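Local atomic coordinates of chorismate synthase (Aquifex aeolicus, PDB entry 1Q1L), a protein that probably catalyses the last step of the shikimate pathway, eliminating phosphate from 5-enolpyruvylshikimate-3-phosphate to form chorismate with the help of reduced FMN. Residues A[44-49]-A[196-201]; A[179-184]-A[230-235]; A[191-196]-A[204-209]. All coordinates share one frame; numbering follows the deposited sequence.

Interaction 1 (A[44-49]-A[196-201]); sequences LRRRQR and KAEDSE
R46, near the end of helix 37-48, reaches across to E198, in the turn at the C-terminal side of helix 187-197, and the two form a bidentate salt bridge. From CB of the arginine, CG stands anti to the carbonyl carbon (chi1 -65°) and the chain continues extended to CD. CD is the first atom to approach, 3.7 Å from E198 OE1; the bend at chi3 (62°) then turns NE and the guanidinium toward the acid. R46 NE follows, donating to E198 OE1 at 3.0 Å on the syn side of the carboxylate. Beyond CZ, R46 NH2 gives a straighter bond to E198 OE2, again 3.0 Å long, and meets that oxygen from above the carboxylate plane. The grip is side-on, one oxygen to NE and one to NH2, but it is not flat: guanidinium and carboxylate planes are 62° apart. The remaining nitrogen, NH1, turns to other acids and makes salt bridges with E43 and E364. E198 is shared as well, since its OE2 also pairs with R203.

E198 lies in a type I turn from A197 to S200, and a bend at chi2 brings its carboxylate round to the arginine. The guanidinium of R49 lies with one face over R45 O, and its NH1 is 5.7 Å from E198 OE1, so it may add a little favourable field without touching. Near R49 the backbones also approach, with R49 O 4.4 Å from E201 O.

The arginine-carboxylate pair thus ties the last turn of helix 37-48 to the turn that follows on from helix 187-197, beside helix 356-379, whose V361 packs on R46 and whose E364 takes NH1, while L44 and R47 of helix 37-48 pack against helix 142-157.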
loop_
_atom_site.group_PDB
_atom_site.type_symbol
_atom_site.label_atom_id
_atom_site.label_comp_id
_atom_site.label_asym_id
_atom_site.label_seq_id
_atom_site.Cartn_x
_atom_site.Cartn_y
_atom_site.Cartn_z
ATOM N N LEU A 44 22.431 11.656 -13.741
ATOM C CA LEU A 44 21.942 13.023 -13.627
ATOM C C LEU A 44 22.507 13.873 -14.765
ATOM O O LEU A 44 21.829 14.763 -15.280
ATOM C CB LEU A 44 22.335 13.622 -12.271
ATOM C CG LEU A 44 21.647 12.967 -11.068
ATOM C CD1 LEU A 44 22.130 13.612 -9.772
ATOM C CD2 LEU A 44 20.131 13.105 -11.211
ATOM N N ARG A 45 23.742 13.584 -15.163
ATOM C CA ARG A 45 24.384 14.327 -16.245
ATOM C C ARG A 45 23.734 14.049 -17.604
ATOM O O ARG A 45 23.608 14.949 -18.432
ATOM C CB ARG A 45 25.883 14.003 -16.303
ATOM C CG ARG A 45 26.686 14.613 -15.160
ATOM C CD ARG A 45 28.175 14.674 -15.488
ATOM N NE ARG A 45 28.767 13.351 -15.663
ATOM C CZ ARG A 45 29.132 12.549 -14.665
ATOM N NH1 ARG A 45 28.976 12.932 -13.405
ATOM N NH2 ARG A 45 29.648 11.358 -14.932
ATOM N N ARG A 46 23.320 12.805 -17.832
ATOM C CA ARG A 46 22.678 12.449 -19.088
ATOM C C ARG A 46 21.343 13.173 -19.228
ATOM O O ARG A 46 20.992 13.626 -20.317
ATOM C CB ARG A 46 22.460 10.937 -19.172
ATOM C CG ARG A 46 23.745 10.118 -19.212
ATOM C CD ARG A 46 23.438 8.627 -19.250
ATOM N NE ARG A 46 22.690 8.253 -20.451
ATOM C CZ ARG A 46 21.598 7.494 -20.446
ATOM N NH1 ARG A 46 21.116 7.025 -19.299
ATOM N NH2 ARG A 46 20.989 7.195 -21.588
ATOM N N ARG A 47 20.601 13.292 -18.129
ATOM C CA ARG A 47 19.312 13.979 -18.171
ATOM C C ARG A 47 19.509 15.468 -18.463
ATOM O O ARG A 47 18.764 16.060 -19.247
ATOM C CB ARG A 47 18.559 13.832 -16.845
ATOM C CG ARG A 47 17.113 14.332 -16.910
ATOM C CD ARG A 47 16.490 14.478 -15.526
ATOM N NE ARG A 47 17.039 15.631 -14.825
ATOM C CZ ARG A 47 16.471 16.832 -14.784
ATOM N NH1 ARG A 47 15.314 17.053 -15.392
ATOM N NH2 ARG A 47 17.077 17.822 -14.150
ATOM N N GLN A 48 20.507 16.073 -17.825
ATOM C CA GLN A 48 20.783 17.492 -18.033
ATOM C C GLN A 48 21.071 17.818 -19.493
ATOM O O GLN A 48 20.550 18.794 -20.025
ATOM C CB GLN A 48 21.966 17.947 -17.180
ATOM C CG GLN A 48 21.666 18.057 -15.703
ATOM C CD GLN A 48 22.799 18.704 -14.931
ATOM O OE1 GLN A 48 23.917 18.184 -14.888
ATOM N NE2 GLN A 48 22.518 19.848 -14.322
ATOM N N ARG A 49 21.902 17.003 -20.134
ATOM C CA ARG A 49 22.259 17.217 -21.534
ATOM C C ARG A 49 21.104 16.867 -22.469
ATOM O O ARG A 49 21.258 16.888 -23.690
ATOM C CB ARG A 49 23.487 16.377 -21.904
ATOM C CG ARG A 49 24.704 16.627 -21.023
ATOM C CD ARG A 49 25.988 16.089 -21.654
ATOM N NE ARG A 49 26.608 15.019 -20.872
ATOM C CZ ARG A 49 26.142 13.773 -20.799
ATOM N NH1 ARG A 49 25.044 13.432 -21.463
ATOM N NH2 ARG A 49 26.777 12.867 -20.065
ATOM N N LYS A 196 24.952 4.494 -29.745
ATOM C CA LYS A 196 25.062 5.595 -30.695
ATOM C C LYS A 196 24.301 6.815 -30.187
ATOM O O LYS A 196 24.760 7.945 -30.334
ATOM C CB LYS A 196 24.551 5.173 -32.079
ATOM C CG LYS A 196 25.532 4.282 -32.839
ATOM C CD LYS A 196 25.063 3.968 -34.258
ATOM C CE LYS A 196 23.919 2.959 -34.273
ATOM N NZ LYS A 196 23.485 2.616 -35.662
ATOM N N ALA A 197 23.141 6.586 -29.579
ATOM C CA ALA A 197 22.353 7.687 -29.044
ATOM C C ALA A 197 23.204 8.486 -28.061
ATOM O O ALA A 197 23.063 9.705 -27.946
ATOM C CB ALA A 197 21.115 7.156 -28.348
ATOM N N GLU A 198 24.086 7.793 -27.349
ATOM C CA GLU A 198 24.956 8.451 -26.388
ATOM C C GLU A 198 25.941 9.379 -27.089
ATOM O O GLU A 198 26.558 10.232 -26.452
ATOM C CB GLU A 198 25.707 7.414 -25.554
ATOM C CG GLU A 198 24.793 6.599 -24.661
ATOM C CD GLU A 198 24.040 7.463 -23.673
ATOM O OE1 GLU A 198 24.657 7.927 -22.691
ATOM O OE2 GLU A 198 22.833 7.696 -23.888
ATOM N N ASP A 199 26.092 9.215 -28.401
ATOM C CA ASP A 199 26.993 10.070 -29.168
ATOM C C ASP A 199 26.194 11.080 -29.972
ATOM O O ASP A 199 26.711 11.712 -30.892
ATOM C CB ASP A 199 27.855 9.238 -30.116
ATOM C CG ASP A 199 28.894 8.425 -29.388
ATOM O OD1 ASP A 199 29.610 9.004 -28.545
ATOM O OD2 ASP A 199 29.001 7.212 -29.659
ATOM N N SER A 200 24.924 11.232 -29.622
ATOM C CA SER A 200 24.058 12.163 -30.321
ATOM C C SER A 200 23.645 13.283 -29.388
ATOM O O SER A 200 23.390 13.061 -28.202
ATOM C CB SER A 200 22.816 11.439 -30.849
ATOM O OG SER A 200 21.931 12.349 -31.477
ATOM N N GLU A 201 23.587 14.493 -29.927
ATOM C CA GLU A 201 23.203 15.653 -29.143
ATOM C C GLU A 201 21.699 15.609 -28.891
ATOM O O GLU A 201 21.178 16.356 -28.066
ATOM C CB GLU A 201 23.582 16.931 -29.895
ATOM C CG GLU A 201 23.464 18.195 -29.069
ATOM C CD GLU A 201 24.040 19.404 -29.781
ATOM O OE1 GLU A 201 23.554 19.729 -30.885
ATOM O OE2 GLU A 201 24.978 20.029 -29.239
#

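Interaction 2 (A[179-184]-A[230-235])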
loop_
_atom_site.group_PDB
_atom_site.type_symbol
_atom_site.label_atom_id
_atom_site.label_comp_id
_atom_site.label_asym_id
_atom_site.label_seq_id
_atom_site.Cartn_x
_atom_site.Cartn_y
_atom_site.Cartn_z
ATOM N N LYS A 179 11.811 2.427 -38.743
ATOM C CA LYS A 179 10.396 2.171 -39.004
ATOM C C LYS A 179 10.093 0.671 -38.940
ATOM O O LYS A 179 9.010 0.266 -38.528
ATOM C CB LYS A 179 10.004 2.726 -40.377
ATOM C CG LYS A 179 10.241 4.223 -40.551
ATOM C CD LYS A 179 8.940 5.018 -40.509
ATOM C CE LYS A 179 8.471 5.277 -39.089
ATOM N NZ LYS A 179 9.373 6.230 -38.388
ATOM N N ASP A 180 11.047 -0.150 -39.367
ATOM C CA ASP A 180 10.891 -1.604 -39.327
ATOM C C ASP A 180 11.263 -1.997 -37.892
ATOM O O ASP A 180 12.400 -1.808 -37.472
ATOM C CB ASP A 180 11.848 -2.251 -40.335
ATOM C CG ASP A 180 11.772 -3.769 -40.337
ATOM O OD1 ASP A 180 12.359 -4.384 -41.253
ATOM O OD2 ASP A 180 11.138 -4.355 -39.430
ATOM N N LYS A 181 10.306 -2.539 -37.145
ATOM C CA LYS A 181 10.540 -2.893 -35.742
ATOM C C LYS A 181 11.065 -4.292 -35.443
ATOM O O LYS A 181 10.921 -4.788 -34.322
ATOM C CB LYS A 181 9.260 -2.657 -34.938
ATOM C CG LYS A 181 8.747 -1.234 -35.007
ATOM C CD LYS A 181 9.819 -0.241 -34.573
ATOM C CE LYS A 181 9.308 1.184 -34.647
ATOM N NZ LYS A 181 10.375 2.143 -34.262
ATOM N N SER A 182 11.688 -4.927 -36.427
ATOM C CA SER A 182 12.217 -6.264 -36.220
ATOM C C SER A 182 13.337 -6.235 -35.182
ATOM O O SER A 182 13.584 -7.229 -34.501
ATOM C CB SER A 182 12.754 -6.829 -37.536
ATOM O OG SER A 182 13.823 -6.031 -38.006
ATOM N N TYR A 183 14.015 -5.099 -35.059
ATOM C CA TYR A 183 15.107 -4.995 -34.099
ATOM C C TYR A 183 14.660 -5.162 -32.637
ATOM O O TYR A 183 15.499 -5.323 -31.746
ATOM C CB TYR A 183 15.859 -3.669 -34.289
ATOM C CG TYR A 183 15.050 -2.421 -34.009
ATOM C CD1 TYR A 183 14.826 -1.984 -32.698
ATOM C CD2 TYR A 183 14.497 -1.687 -35.052
ATOM C CE1 TYR A 183 14.064 -0.840 -32.444
ATOM C CE2 TYR A 183 13.735 -0.552 -34.809
ATOM C CZ TYR A 183 13.523 -0.133 -33.505
ATOM O OH TYR A 183 12.761 0.988 -33.280
ATOM N N PHE A 184 13.348 -5.139 -32.392
ATOM C CA PHE A 184 12.813 -5.319 -31.036
ATOM C C PHE A 184 13.251 -6.677 -30.494
ATOM O O PHE A 184 13.259 -6.905 -29.285
ATOM C CB PHE A 184 11.277 -5.295 -31.040
ATOM C CG PHE A 184 10.673 -3.924 -31.104
ATOM C CD1 PHE A 184 11.470 -2.789 -31.214
ATOM C CD2 PHE A 184 9.290 -3.773 -31.055
ATOM C CE1 PHE A 184 10.898 -1.521 -31.272
ATOM C CE2 PHE A 184 8.707 -2.513 -31.111
ATOM C CZ PHE A 184 9.515 -1.380 -31.221
ATOM N N VAL A 230 9.128 11.108 -29.641
ATOM C CA VAL A 230 8.872 9.734 -29.259
ATOM C C VAL A 230 10.190 9.018 -29.056
ATOM O O VAL A 230 11.136 9.205 -29.828
ATOM C CB VAL A 230 8.072 8.995 -30.352
ATOM C CG1 VAL A 230 7.913 7.535 -29.977
ATOM C CG2 VAL A 230 6.714 9.655 -30.541
ATOM N N PHE A 231 10.272 8.215 -28.003
ATOM C CA PHE A 231 11.481 7.445 -27.762
ATOM C C PHE A 231 11.123 6.025 -27.365
ATOM O O PHE A 231 9.983 5.736 -27.005
ATOM C CB PHE A 231 12.359 8.085 -26.685
ATOM C CG PHE A 231 11.670 8.272 -25.371
ATOM C CD1 PHE A 231 10.949 9.431 -25.110
ATOM C CD2 PHE A 231 11.750 7.295 -24.385
ATOM C CE1 PHE A 231 10.318 9.615 -23.878
ATOM C CE2 PHE A 231 11.118 7.475 -23.150
ATOM C CZ PHE A 231 10.405 8.635 -22.899
ATOM N N GLU A 232 12.096 5.130 -27.466
ATOM C CA GLU A 232 11.875 3.746 -27.102
ATOM C C GLU A 232 12.850 3.408 -25.987
ATOM O O GLU A 232 14.022 3.792 -26.028
ATOM C CB GLU A 232 12.080 2.833 -28.323
ATOM C CG GLU A 232 11.264 3.293 -29.539
ATOM C CD GLU A 232 11.366 2.375 -30.748
ATOM O OE1 GLU A 232 12.442 1.781 -30.970
ATOM O OE2 GLU A 232 10.362 2.267 -31.489
ATOM N N VAL A 233 12.348 2.721 -24.972
ATOM C CA VAL A 233 13.169 2.325 -23.839
ATOM C C VAL A 233 13.162 0.816 -23.825
ATOM O O VAL A 233 12.126 0.201 -24.061
ATOM C CB VAL A 233 12.570 2.822 -22.499
ATOM C CG1 VAL A 233 13.558 2.574 -21.361
ATOM C CG2 VAL A 233 12.226 4.281 -22.600
ATOM N N PHE A 234 14.308 0.210 -23.552
ATOM C CA PHE A 234 14.375 -1.238 -23.526
ATOM C C PHE A 234 15.178 -1.725 -22.337
ATOM O O PHE A 234 15.951 -0.972 -21.734
ATOM C CB PHE A 234 15.019 -1.757 -24.817
ATOM C CG PHE A 234 16.470 -1.392 -24.956
ATOM C CD1 PHE A 234 17.455 -2.167 -24.359
ATOM C CD2 PHE A 234 16.850 -0.243 -25.641
ATOM C CE1 PHE A 234 18.800 -1.801 -24.441
ATOM C CE2 PHE A 234 18.182 0.127 -25.725
ATOM C CZ PHE A 234 19.161 -0.655 -25.125
ATOM N N ALA A 235 14.980 -2.995 -22.005
ATOM C CA ALA A 235 15.702 -3.653 -20.928
ATOM C C ALA A 235 16.069 -5.017 -21.487
ATOM O O ALA A 235 15.209 -5.722 -22.023
ATOM C CB ALA A 235 14.817 -3.803 -19.694
#
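E232, on strand 229-236, pushes its carboxylate among three side chains of the 179-184 loop: K181, Y183 and F184. The ionic part is a salt bridge, with K181 NZ 2.8 Å from E232 OE2 and approaching that oxygen on its syn side, 31° out of the carboxylate plane. R320, on the neighbouring strand 317-323, pairs with the same oxygen through its NE.

The hydrogen bonds form a compact network. Y183 OH donates to E232 OE1 over 2.5 Å, a very short bond whose exact length deserves caution. K181 NZ in turn donates to Y183 OH at 2.8 Å and also bonds the carbonyl of L178, so the ammonium has three acceptors and the phenol both gives and receives. E232 is extended beyond CG and Y183 comes to it from the opposite direction, its CG placed between backbone N and carbonyl carbon (chi1 64°). Within the loop, D180 OD2 accepts from S182 N at 3.1 Å, an Asx turn that leads into the 3-10 segment 182-184.

Aromatic contacts complete the surroundings. F184 presents an edge to the acid, with its CE1 3.7 Å from E232 OE1 and the oxygen in the ring plane, where the ring hydrogens offer a slightly positive rim. One face of the F184 ring is overlain by K181 CB, 3.8 Å above its plane. Y183 has a further ring partner in Y193, edge-to-face.

A buried carboxylate flanked by a lysine and an arginine, and hydrogen-bonded by a phenol, is probably ionised. A negative charge there would be balanced by K181 and R320 at OE2, with Y183 on OE1, and the network joins the loop before helix 187-197 to the central strand of the five-stranded antiparallel sheet.

Interaction 3 (A[191-196]-A[204-209])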
loop_
_atom_site.group_PDB
_atom_site.type_symbol
_atom_site.label_atom_id
_atom_site.label_comp_id
_atom_site.label_asym_id
_atom_site.label_seq_id
_atom_site.Cartn_x
_atom_site.Cartn_y
_atom_site.Cartn_z
ATOM N N LEU A 191 21.121 -2.454 -28.070
ATOM C CA LEU A 191 22.272 -1.942 -27.336
ATOM C C LEU A 191 23.067 -1.017 -28.243
ATOM O O LEU A 191 23.573 0.020 -27.809
ATOM C CB LEU A 191 23.156 -3.096 -26.853
ATOM C CG LEU A 191 24.263 -2.704 -25.864
ATOM C CD1 LEU A 191 23.646 -1.986 -24.670
ATOM C CD2 LEU A 191 25.031 -3.940 -25.406
ATOM N N SER A 192 23.159 -1.400 -29.511
ATOM C CA SER A 192 23.879 -0.623 -30.508
ATOM C C SER A 192 23.266 0.764 -30.657
ATOM O O SER A 192 23.976 1.773 -30.659
ATOM C CB SER A 192 23.844 -1.352 -31.857
ATOM O OG SER A 192 24.326 -0.529 -32.902
ATOM N N TYR A 193 21.944 0.812 -30.787
ATOM C CA TYR A 193 21.251 2.081 -30.940
ATOM C C TYR A 193 21.415 2.965 -29.709
ATOM O O TYR A 193 21.522 4.184 -29.822
ATOM C CB TYR A 193 19.762 1.847 -31.221
ATOM C CG TYR A 193 19.488 1.171 -32.549
ATOM C CD1 TYR A 193 20.287 1.433 -33.665
ATOM C CD2 TYR A 193 18.411 0.303 -32.703
ATOM C CE1 TYR A 193 20.016 0.848 -34.901
ATOM C CE2 TYR A 193 18.129 -0.289 -33.936
ATOM C CZ TYR A 193 18.934 -0.009 -35.028
ATOM O OH TYR A 193 18.651 -0.567 -36.251
ATOM N N HIS A 194 21.430 2.351 -28.530
ATOM C CA HIS A 194 21.597 3.118 -27.306
ATOM C C HIS A 194 22.998 3.716 -27.258
ATOM O O HIS A 194 23.174 4.885 -26.903
ATOM C CB HIS A 194 21.368 2.229 -26.078
ATOM C CG HIS A 194 21.677 2.908 -24.781
ATOM N ND1 HIS A 194 22.904 2.807 -24.161
ATOM C CD2 HIS A 194 20.930 3.730 -24.009
ATOM C CE1 HIS A 194 22.901 3.541 -23.063
ATOM N NE2 HIS A 194 21.716 4.112 -22.947
ATOM N N GLU A 195 23.994 2.915 -27.625
ATOM C CA GLU A 195 25.375 3.382 -27.619
ATOM C C GLU A 195 25.546 4.569 -28.559
ATOM O O GLU A 195 26.204 5.547 -28.211
ATOM C CB GLU A 195 26.325 2.254 -28.026
ATOM C CG GLU A 195 26.455 1.137 -27.004
ATOM C CD GLU A 195 27.138 1.592 -25.727
ATOM O OE1 GLU A 195 28.294 2.064 -25.809
ATOM O OE2 GLU A 195 26.524 1.477 -24.639
ATOM N N LYS A 196 24.952 4.494 -29.745
ATOM C CA LYS A 196 25.062 5.595 -30.695
ATOM C C LYS A 196 24.301 6.815 -30.187
ATOM O O LYS A 196 24.760 7.945 -30.334
ATOM C CB LYS A 196 24.551 5.173 -32.079
ATOM C CG LYS A 196 25.532 4.282 -32.839
ATOM C CD LYS A 196 25.063 3.968 -34.258
ATOM C CE LYS A 196 23.919 2.959 -34.273
ATOM N NZ LYS A 196 23.485 2.616 -35.662
ATOM N N ILE A 204 19.644 10.433 -30.780
ATOM C CA ILE A 204 19.071 9.667 -31.881
ATOM C C ILE A 204 20.099 8.591 -32.236
ATOM O O ILE A 204 21.303 8.815 -32.133
ATOM C CB ILE A 204 18.767 10.551 -33.119
ATOM C CG1 ILE A 204 19.978 11.416 -33.462
ATOM C CG2 ILE A 204 17.539 11.408 -32.854
ATOM C CD1 ILE A 204 19.776 12.273 -34.705
ATOM N N PRO A 205 19.634 7.401 -32.642
ATOM C CA PRO A 205 20.478 6.261 -33.010
ATOM C C PRO A 205 21.493 6.487 -34.140
ATOM O O PRO A 205 22.371 5.657 -34.348
ATOM C CB PRO A 205 19.456 5.187 -33.381
ATOM C CG PRO A 205 18.254 5.567 -32.613
ATOM C CD PRO A 205 18.214 7.048 -32.777
ATOM N N PHE A 206 21.368 7.589 -34.872
ATOM C CA PHE A 206 22.292 7.873 -35.970
ATOM C C PHE A 206 22.811 9.303 -35.877
ATOM O O PHE A 206 22.272 10.211 -36.508
ATOM C CB PHE A 206 21.594 7.649 -37.316
ATOM C CG PHE A 206 21.016 6.269 -37.473
ATOM C CD1 PHE A 206 19.804 5.935 -36.880
ATOM C CD2 PHE A 206 21.706 5.288 -38.176
ATOM C CE1 PHE A 206 19.287 4.647 -36.983
ATOM C CE2 PHE A 206 21.197 3.995 -38.285
ATOM C CZ PHE A 206 19.986 3.675 -37.686
ATOM N N PRO A 207 23.880 9.517 -35.092
ATOM C CA PRO A 207 24.481 10.839 -34.904
ATOM C C PRO A 207 24.720 11.638 -36.183
ATOM O O PRO A 207 24.604 12.865 -36.179
ATOM C CB PRO A 207 25.775 10.524 -34.156
ATOM C CG PRO A 207 25.399 9.327 -33.346
ATOM C CD PRO A 207 24.646 8.494 -34.360
ATOM N N GLU A 208 25.056 10.959 -37.277
ATOM C CA GLU A 208 25.291 11.668 -38.532
ATOM C C GLU A 208 24.082 12.540 -38.859
ATOM O O GLU A 208 24.224 13.624 -39.422
ATOM C CB GLU A 208 25.534 10.691 -39.685
ATOM C CG GLU A 208 24.336 9.835 -40.044
ATOM C CD GLU A 208 24.411 8.449 -39.444
ATOM O OE1 GLU A 208 24.626 8.339 -38.216
ATOM O OE2 GLU A 208 24.252 7.469 -40.203
ATOM N N LYS A 209 22.900 12.052 -38.486
ATOM C CA LYS A 209 21.637 12.748 -38.725
ATOM C C LYS A 209 21.474 13.989 -37.851
ATOM O O LYS A 209 20.605 14.822 -38.103
ATOM C CB LYS A 209 20.462 11.802 -38.459
ATOM C CG LYS A 209 20.398 10.574 -39.355
ATOM C CD LYS A 209 19.772 10.897 -40.700
ATOM C CE LYS A 209 19.520 9.632 -41.516
ATOM N NZ LYS A 209 18.684 9.899 -42.725
#
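The carbonyl oxygen of P205 lies in the curve of the K196 side chain, which bends round it at chi3 (-74°). K196 CE comes to 3.1 Å from P205 O, and CB and CD are nearly as close; NZ stands farther off, at a poor angle for a hydrogen bond, so these contacts are made mostly by aliphatic carbons. The same bend delivers the ammonium to F206: K196 NZ is 4.3 Å from the centroid of the F206 ring and 31° off its normal, an off-centre cation-pi contact, with CE2 the nearest ring atom. The ammonium also lies in the plane of the Y193 ring, at its edge.

Y193 adds the apolar side. Its CD1 rests 3.9 Å from P205 CB, while its CE1 meets F206 CZ at 4.0 Å. The Y193 and F206 side chains run side by side in the same direction, their planes inclined at 47°. P207 closes the other flank, its CG 3.4 Å from the backbone oxygen of K196. Were K196 replaced by an alanine, F206 would probably lose its cation and be freer to turn, and a gap would be likely to open beside the P205 carbonyl.

I204 and P205 also pack on strand 162-170, and Y193 makes an edge-to-face contact with F166 of that strand. This is a helix-to-helix connection within the beta-alpha-beta sandwich, in which the proline-bearing loop leading from helix 187-197 to helix 210-221 returns against the last turns of the first helix and packs on the five-stranded sheet.

In the fold
Helix 187-197 links the three contacts. Interactions 1 and 3 share K196 and have centres 11 Å apart; R46 NH2 packs 3.4 Å from H194 NE2, and D199 O lies 3.6 Å from P207 CB. Interaction 3 is nested in the chain loop that interaction 2 closes, with Y183 CG 3.7 Å from Y193 CE2 and F234 CZ 3.8 Å from H194 CB; their centres are 12 Å apart. Interactions 1 and 2 do not touch, their nearest atoms being about 8 Å apart. All three lie away from the predicted cofactor sites, although segment 44-49 includes R47, a predicted NADP(+)-binding residue that takes no part in interaction 1.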